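Local coordinates for protein EcmrR transcriptional regulator (Escherichia coli, PDB 6WL5) that probably senses multiple drugs as a MerR-family transcriptional activator, its C-terminal domain binding the cationic surfactant cetyl-trimethyl-ammonium, at residues A[81-84]-A[88-91]; A[27-32]-A[71-76]; A[117-120]-A[124-127]. All coordinates share one frame; numbering follows the deposited sequence. Where two conformers were deposited one is given.

Contact 1: A[81-84]-A[88-91]; sequences GKNE and IFQV
The Phe89 ring lies under the backbone of Gly81 and points an edge at Asn83. Gly81 N sits 3.3 Å from Phe89 CE2, over one ring face. Gly81 CA covers the same ring in a CH-pi contact, 3.7 Å from the Phe89 ring centroid and 15° off the ring normal. A CB on Gly81 would run into the ring. At the edge of the ring, Asn83 OD1 lies in the ring plane, 3.5 Å from Phe89 CD1. Lys82 O approaches near the same plane, 3.3 Å from Phe89 CE1.

Asn83 CG stands beside its own backbone N (chi1 -64°), which turns OD1 to the strand backbone. Phe89 N donates to Asn83 OD1 at 2.9 Å. The bond is nearly straight at hydrogen, 169°, but the donor stands above the carbonyl plane. A water takes a bond from Asn83 ND2 and gives one to Phe89 O, so both amide ends are tied to one residue. Val40 of helix 34-43 and Tyr17 of strand 7-23 also pack on the ring.

With an alanine in place of Phe89, the Gly81 backbone would probably lose the ring it rests on, and a gap would open beside Val40. Asn83 and the ring pin the loop after strand 69-77 onto the start of strand 88-103. Both strands pair with strand 7-23 in the antiparallel sheet of this GyrI-like domain.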
loop_
_atom_site.group_PDB
_atom_site.type_symbol
_atom_site.label_atom_id
_atom_site.label_comp_id
_atom_site.label_asym_id
_atom_site.label_seq_id
_atom_site.Cartn_x
_atom_site.Cartn_y
_atom_site.Cartn_z
ATOM N N GLY A 81 11.453 -1.571 15.793
ATOM C CA GLY A 81 12.893 -1.718 15.804
ATOM C C GLY A 81 13.573 -0.364 15.852
ATOM O O GLY A 81 12.949 0.649 16.188
ATOM N N LYS A 82 14.851 -0.345 15.507
ATOM C CA LYS A 82 15.639 0.874 15.462
ATOM C C LYS A 82 15.611 1.431 14.049
ATOM O O LYS A 82 15.834 0.692 13.086
ATOM C CB LYS A 82 17.096 0.547 15.799
ATOM C CG LYS A 82 17.344 0.049 17.199
ATOM C CD LYS A 82 18.801 -0.428 17.355
ATOM C CE LYS A 82 18.943 -1.726 18.187
ATOM N NZ LYS A 82 17.677 -2.221 18.851
ATOM N N ASN A 83 15.362 2.727 13.917
ATOM C CA ASN A 83 15.429 3.337 12.595
ATOM C C ASN A 83 16.811 3.102 11.985
ATOM O O ASN A 83 17.813 2.952 12.691
ATOM C CB ASN A 83 15.119 4.830 12.694
ATOM C CG ASN A 83 13.693 5.097 13.161
ATOM O OD1 ASN A 83 12.839 4.214 13.130
ATOM N ND2 ASN A 83 13.437 6.321 13.592
ATOM N N GLU A 84 16.854 3.011 10.655
ATOM C CA GLU A 84 18.094 2.794 9.909
ATOM C C GLU A 84 18.065 3.798 8.761
ATOM O O GLU A 84 17.341 3.615 7.778
ATOM C CB GLU A 84 18.208 1.349 9.423
ATOM C CG GLU A 84 19.389 1.066 8.463
ATOM C CD GLU A 84 20.760 1.263 9.105
ATOM O OE1 GLU A 84 20.848 1.303 10.357
ATOM O OE2 GLU A 84 21.752 1.384 8.348
ATOM N N ILE A 88 12.197 4.279 8.733
ATOM C CA ILE A 88 11.663 4.658 10.031
ATOM C C ILE A 88 10.504 3.748 10.441
ATOM O O ILE A 88 9.707 3.302 9.606
ATOM C CB ILE A 88 11.270 6.157 10.057
ATOM C CG1 ILE A 88 10.090 6.374 9.138
ATOM C CG2 ILE A 88 12.449 7.064 9.666
ATOM C CD1 ILE A 88 8.807 6.311 9.893
ATOM N N PHE A 89 10.441 3.452 11.731
ATOM C CA PHE A 89 9.316 2.749 12.324
ATOM C C PHE A 89 8.257 3.756 12.778
ATOM O O PHE A 89 8.570 4.810 13.343
ATOM C CB PHE A 89 9.814 1.905 13.497
ATOM C CG PHE A 89 10.634 0.727 13.070
ATOM C CD1 PHE A 89 11.987 0.866 12.810
ATOM C CD2 PHE A 89 10.049 -0.514 12.914
ATOM C CE1 PHE A 89 12.755 -0.224 12.390
ATOM C CE2 PHE A 89 10.802 -1.612 12.510
ATOM C CZ PHE A 89 12.161 -1.466 12.256
ATOM N N GLN A 90 7.002 3.447 12.477
ATOM C CA GLN A 90 5.884 4.297 12.845
ATOM C C GLN A 90 4.628 3.441 12.974
ATOM O O GLN A 90 4.564 2.304 12.496
ATOM C CB GLN A 90 5.707 5.435 11.832
ATOM C CG GLN A 90 5.302 4.970 10.458
ATOM C CD GLN A 90 5.081 6.117 9.492
ATOM O OE1 GLN A 90 4.196 6.978 9.691
ATOM N NE2 GLN A 90 5.849 6.122 8.422
ATOM N N VAL A 91 3.639 3.980 13.675
ATOM C CA VAL A 91 2.328 3.349 13.771
ATOM C C VAL A 91 1.440 3.955 12.696
ATOM O O VAL A 91 1.283 5.176 12.632
ATOM C CB VAL A 91 1.712 3.568 15.162
ATOM C CG1 VAL A 91 0.275 3.035 15.193
ATOM C CG2 VAL A 91 2.584 2.937 16.252
HETATM O O HOH W 1 10.692 6.622 14.105
#

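Contact 2: A[27-32]-A[71-76]; sequences SSYIKL and VEFCEA
Tyr29 reaches from helix 26-31 to strand 69-77, and its ring and hydroxyl meet Val71 and Phe73. From CB the side chain heads for the strand. CG stands opposite the backbone N (chi1 168°), which extends the ring away from the helix. CG comes first, 4.0 Å from Val71 CG2. CD1 and CE1 follow on that side of the ring, under the methyl, and CE1 is closest, 3.6 Å from Val71 CG2. The methyl sits over one face of the ring, offset toward the rim. It makes a CH-pi contact 3.7 Å from the Tyr29 ring centroid and 17° off the normal. CZ still feels it, 3.9 Å from Val71 CG2.

At the tip, Tyr29 OH passes beyond Val71 and meets the next inward-facing residue of the strand. It lies 3.3 Å from Phe73 CB and 3.5 Å from Phe73 CA. Phe73 CB lies near the plane of the Tyr29 ring. The hydroxyl in turn lies near the plane of the Phe73 ring, at its edge, 3.7 Å from Phe73 CD1. The two side chains cross at about a right angle.

The polar partner of the hydroxyl is Thr57 OG1 on strand 55-59, through a hydrogen bond. Val23 of strand 7-23 touches both Tyr29 and Val71.

Tyr29, Val71 and Phe73 are all buried. Tyr29 packs helix 26-31 onto the sheet, next to a cetyl-trimethyl-ammonium pocket that includes Ile30. Between the segments there is only van der Waals and CH-pi contact; the hydroxyl oxygen rests against Phe73 CB. The hydroxyl is satisfied by Thr57. The ring is therefore packed by the Val71 methyl on one face and tied by a hydrogen bond at its end, which would probably limit its movement.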
loop_
_atom_site.group_PDB
_atom_site.type_symbol
_atom_site.label_atom_id
_atom_site.label_comp_id
_atom_site.label_asym_id
_atom_site.label_seq_id
_atom_site.Cartn_x
_atom_site.Cartn_y
_atom_site.Cartn_z
ATOM N N SER A 27 7.587 2.326 -12.040
ATOM C CA SER A 27 8.699 1.404 -12.256
ATOM C C SER A 27 9.929 1.847 -11.479
ATOM O O SER A 27 10.659 0.994 -10.926
ATOM C CB SER A 27 9.029 1.284 -13.744
ATOM O OG SER A 27 8.010 0.673 -14.512
ATOM N N SER A 28 10.198 3.167 -11.455
ATOM C CA SER A 28 11.364 3.669 -10.739
ATOM C C SER A 28 11.218 3.420 -9.248
ATOM O O SER A 28 12.177 3.034 -8.568
ATOM C CB SER A 28 11.595 5.147 -11.041
ATOM O OG SER A 28 11.826 5.361 -12.425
ATOM N N TYR A 29 10.008 3.603 -8.743
ATOM C CA TYR A 29 9.716 3.411 -7.334
ATOM C C TYR A 29 9.943 1.973 -6.920
ATOM O O TYR A 29 10.607 1.693 -5.920
ATOM C CB TYR A 29 8.245 3.756 -7.111
ATOM C CG TYR A 29 7.667 3.348 -5.765
ATOM C CD1 TYR A 29 8.393 3.498 -4.596
ATOM C CD2 TYR A 29 6.415 2.780 -5.690
ATOM C CE1 TYR A 29 7.896 3.107 -3.377
ATOM C CE2 TYR A 29 5.877 2.389 -4.469
ATOM C CZ TYR A 29 6.637 2.551 -3.309
ATOM O OH TYR A 29 6.153 2.145 -2.084
ATOM N N ILE A 30 9.393 1.025 -7.671
ATOM C CA ILE A 30 9.466 -0.333 -7.158
ATOM C C ILE A 30 10.900 -0.876 -7.127
ATOM O O ILE A 30 11.204 -1.730 -6.291
ATOM C CB ILE A 30 8.467 -1.298 -7.817
ATOM C CG1 ILE A 30 8.847 -1.503 -9.277
ATOM C CG2 ILE A 30 7.014 -0.787 -7.644
ATOM C CD1 ILE A 30 7.841 -2.357 -10.015
ATOM N N LYS A 31 11.798 -0.369 -7.980
ATOM C CA LYS A 31 13.214 -0.742 -7.905
ATOM C C LYS A 31 13.860 -0.316 -6.595
ATOM O O LYS A 31 14.885 -0.904 -6.187
ATOM C CB LYS A 31 13.981 -0.144 -9.099
ATOM C CG LYS A 31 13.709 -0.849 -10.395
ATOM C CD LYS A 31 14.509 -0.322 -11.549
ATOM C CE LYS A 31 14.061 1.041 -11.928
ATOM N NZ LYS A 31 14.825 1.514 -13.129
ATOM N N LEU A 32 13.296 0.696 -5.930
ATOM C CA LEU A 32 13.757 1.168 -4.633
ATOM C C LEU A 32 13.267 0.302 -3.481
ATOM O O LEU A 32 13.746 0.466 -2.358
ATOM C CB LEU A 32 13.303 2.623 -4.436
ATOM C CG LEU A 32 13.764 3.637 -5.491
ATOM C CD1 LEU A 32 13.060 4.981 -5.205
ATOM C CD2 LEU A 32 15.287 3.807 -5.557
ATOM N N VAL A 71 5.197 8.892 -2.331
ATOM C CA VAL A 71 4.824 7.548 -1.939
ATOM C C VAL A 71 5.600 7.146 -0.705
ATOM O O VAL A 71 6.728 7.585 -0.497
ATOM C CB VAL A 71 5.093 6.549 -3.089
ATOM C CG1 VAL A 71 4.158 6.855 -4.244
ATOM C CG2 VAL A 71 6.593 6.494 -3.508
ATOM N N GLU A 72 4.997 6.282 0.108
ATOM C CA GLU A 72 5.628 5.773 1.320
ATOM C C GLU A 72 5.441 4.261 1.373
ATOM O O GLU A 72 4.313 3.767 1.490
ATOM C CB GLU A 72 5.060 6.468 2.556
ATOM C CG GLU A 72 5.778 6.117 3.836
ATOM C CD GLU A 72 5.386 7.033 4.980
ATOM O OE1 GLU A 72 4.195 7.409 5.012
ATOM O OE2 GLU A 72 6.254 7.360 5.838
ATOM N N PHE A 73 6.549 3.530 1.254
ATOM C CA PHE A 73 6.500 2.090 1.350
ATOM C C PHE A 73 6.453 1.686 2.809
ATOM O O PHE A 73 7.295 2.131 3.607
ATOM C CB PHE A 73 7.736 1.458 0.737
ATOM C CG PHE A 73 7.729 -0.006 0.852
ATOM C CD1 PHE A 73 6.881 -0.758 0.075
ATOM C CD2 PHE A 73 8.500 -0.633 1.809
ATOM C CE1 PHE A 73 6.874 -2.136 0.179
ATOM C CE2 PHE A 73 8.523 -2.020 1.909
ATOM C CZ PHE A 73 7.693 -2.766 1.099
ATOM N N CYS A 74 5.546 0.774 3.131
ATOM C CA CYS A 74 5.342 0.293 4.494
ATOM C C CYS A 74 5.250 -1.223 4.560
ATOM O O CYS A 74 4.657 -1.867 3.704
ATOM C CB CYS A 74 4.030 0.848 5.056
ATOM S SG CYS A 74 3.901 2.636 5.119
ATOM N N GLU A 75 5.835 -1.797 5.596
ATOM C CA GLU A 75 5.705 -3.218 5.825
ATOM C C GLU A 75 5.479 -3.440 7.306
ATOM O O GLU A 75 6.249 -2.964 8.143
ATOM C CB GLU A 75 6.961 -3.932 5.297
ATOM C CG GLU A 75 6.837 -5.419 5.196
ATOM C CD GLU A 75 7.695 -6.038 4.091
ATOM O OE1 GLU A 75 7.420 -7.219 3.790
ATOM O OE2 GLU A 75 8.669 -5.387 3.574
ATOM N N ALA A 76 4.432 -4.182 7.621
ATOM C CA ALA A 76 4.022 -4.366 9.008
ATOM C C ALA A 76 4.879 -5.394 9.735
ATOM O O ALA A 76 5.129 -6.501 9.228
ATOM C CB ALA A 76 2.558 -4.799 9.072
#

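Contact 3: A[117-120]-A[124-127]; sequences MQWV and GYLL
Val120 O accepts a hydrogen bond from Tyr125 N at 3.0 Å. The bond is close to straight, 166° at hydrogen, and the donor is slightly tilted from the carbonyl plane. It ties the last turns of helix 109-123 to the first residue of strand 125-127. Gly124 lies between them with positive phi and ends the helix in a Schellman motif.

The side chains follow the backbone turn. Val120 CG1 stands opposite its backbone N (chi1 167°), where it packs on the strand. It lies 3.3 Å from Tyr125 O and 3.9 Å from Tyr125 CB. Trp119 and Tyr125 run side by side and point the same way. Trp119 CZ3 is 3.6 Å from Tyr125 CD1, and Trp119 CH2 is 3.7 Å from Tyr125 CE1. The planes meet obliquely, at 37°, with ring centroids 5.2 Å apart.

Trp119 and Val120 of the helix both touch Val98 of strand 88-103. Tyr125 leans on Val156 and Lys158 of strand 149-158, and Leu126 pairs through its backbone with Glu157. The turn thus brings the chain from the helix back to the sheet, antiparallel to strand 149-158.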
loop_
_atom_site.group_PDB
_atom_site.type_symbol
_atom_site.label_atom_id
_atom_site.label_comp_id
_atom_site.label_asym_id
_atom_site.label_seq_id
_atom_site.Cartn_x
_atom_site.Cartn_y
_atom_site.Cartn_z
ATOM N N MET A 117 -12.666 5.732 -6.845
ATOM C CA MET A 117 -13.051 7.149 -6.862
ATOM C C MET A 117 -14.531 7.287 -7.218
ATOM O O MET A 117 -15.263 8.049 -6.573
ATOM C CB MET A 117 -12.179 7.969 -7.850
ATOM C CG MET A 117 -10.742 8.354 -7.347
ATOM S SD MET A 117 -9.618 9.400 -8.380
ATOM C CE MET A 117 -8.878 8.180 -9.475
ATOM N N GLN A 118 -14.997 6.528 -8.219
ATOM C CA GLN A 118 -16.399 6.577 -8.634
ATOM C C GLN A 118 -17.316 5.997 -7.561
ATOM O O GLN A 118 -18.388 6.565 -7.280
ATOM C CB GLN A 118 -16.585 5.838 -9.950
ATOM C CG GLN A 118 -17.941 5.934 -10.584
ATOM C CD GLN A 118 -18.232 7.319 -11.141
ATOM O OE1 GLN A 118 -17.466 7.845 -11.960
ATOM N NE2 GLN A 118 -19.320 7.930 -10.685
ATOM N N TRP A 119 -16.899 4.897 -6.940
ATOM C CA TRP A 119 -17.708 4.283 -5.898
ATOM C C TRP A 119 -17.930 5.254 -4.755
ATOM O O TRP A 119 -19.036 5.363 -4.220
ATOM C CB TRP A 119 -17.005 3.018 -5.395
ATOM C CG TRP A 119 -17.876 2.220 -4.435
ATOM C CD1 TRP A 119 -18.649 1.145 -4.748
ATOM C CD2 TRP A 119 -18.046 2.441 -3.029
ATOM N NE1 TRP A 119 -19.306 0.687 -3.630
ATOM C CE2 TRP A 119 -18.953 1.466 -2.562
ATOM C CE3 TRP A 119 -17.547 3.396 -2.125
ATOM C CZ2 TRP A 119 -19.365 1.405 -1.233
ATOM C CZ3 TRP A 119 -17.923 3.319 -0.809
ATOM C CH2 TRP A 119 -18.844 2.334 -0.374
ATOM N N VAL A 120 -16.876 5.935 -4.336
ATOM C CA VAL A 120 -16.990 6.876 -3.230
ATOM C C VAL A 120 -18.020 7.951 -3.545
ATOM O O VAL A 120 -18.907 8.258 -2.720
ATOM C CB VAL A 120 -15.599 7.442 -2.907
ATOM C CG1 VAL A 120 -15.699 8.603 -2.026
ATOM C CG2 VAL A 120 -14.727 6.366 -2.237
ATOM N N GLY A 124 -21.961 8.060 -1.494
ATOM C CA GLY A 124 -22.098 9.034 -0.425
ATOM C C GLY A 124 -20.999 8.942 0.607
ATOM O O GLY A 124 -21.270 9.081 1.825
ATOM N N TYR A 125 -19.771 8.691 0.163
ATOM C CA TYR A 125 -18.609 8.700 1.036
ATOM C C TYR A 125 -17.671 9.837 0.656
ATOM O O TYR A 125 -17.837 10.504 -0.362
ATOM C CB TYR A 125 -17.882 7.352 1.011
ATOM C CG TYR A 125 -18.588 6.288 1.837
ATOM C CD1 TYR A 125 -19.728 5.639 1.353
ATOM C CD2 TYR A 125 -18.145 5.962 3.113
ATOM C CE1 TYR A 125 -20.361 4.659 2.100
ATOM C CE2 TYR A 125 -18.779 4.984 3.873
ATOM C CZ TYR A 125 -19.881 4.335 3.365
ATOM O OH TYR A 125 -20.515 3.366 4.128
ATOM N N LEU A 126 -16.671 10.035 1.515
ATOM C CA LEU A 126 -15.605 11.009 1.327
ATOM C C LEU A 126 -14.273 10.313 1.572
ATOM O O LEU A 126 -14.130 9.610 2.579
ATOM C CB LEU A 126 -15.793 12.152 2.336
ATOM C CG LEU A 126 -14.687 13.212 2.423
ATOM C CD1 LEU A 126 -14.528 14.011 1.143
ATOM C CD2 LEU A 126 -14.953 14.163 3.585
ATOM N N LEU A 127 -13.304 10.503 0.653
ATOM C CA LEU A 127 -11.930 10.026 0.873
ATOM C C LEU A 127 -11.248 10.915 1.914
ATOM O O LEU A 127 -11.160 12.138 1.734
ATOM C CB LEU A 127 -11.140 10.058 -0.442
ATOM C CG LEU A 127 -9.671 9.626 -0.430
ATOM C CD1 LEU A 127 -9.482 8.148 -0.140
ATOM C CD2 LEU A 127 -9.058 9.957 -1.787
#

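Overall arrangement
The three contacts follow one another along the chain and reach the same antiparallel sheet. Contacts 1 and 2 have centres 16 Å apart and touch directly: Gln90 NE2 lies 2.9 Å from Glu72 OE2, a probable hydrogen bond between strands 88-103 and 69-77. Contact 3 is on the opposite side of the chain's centre, with its centre 32 Å from that of contact 1 and 26 Å from that of contact 2. Contacts 2 and 3 border different cetyl-trimethyl-ammonium sites. Ile30 and Glu75 of contact 2 belong to two of them, and the Phe73 side chain is about 5 Å from a bound ligand. Met117 and Leu127 of contact 3 line another.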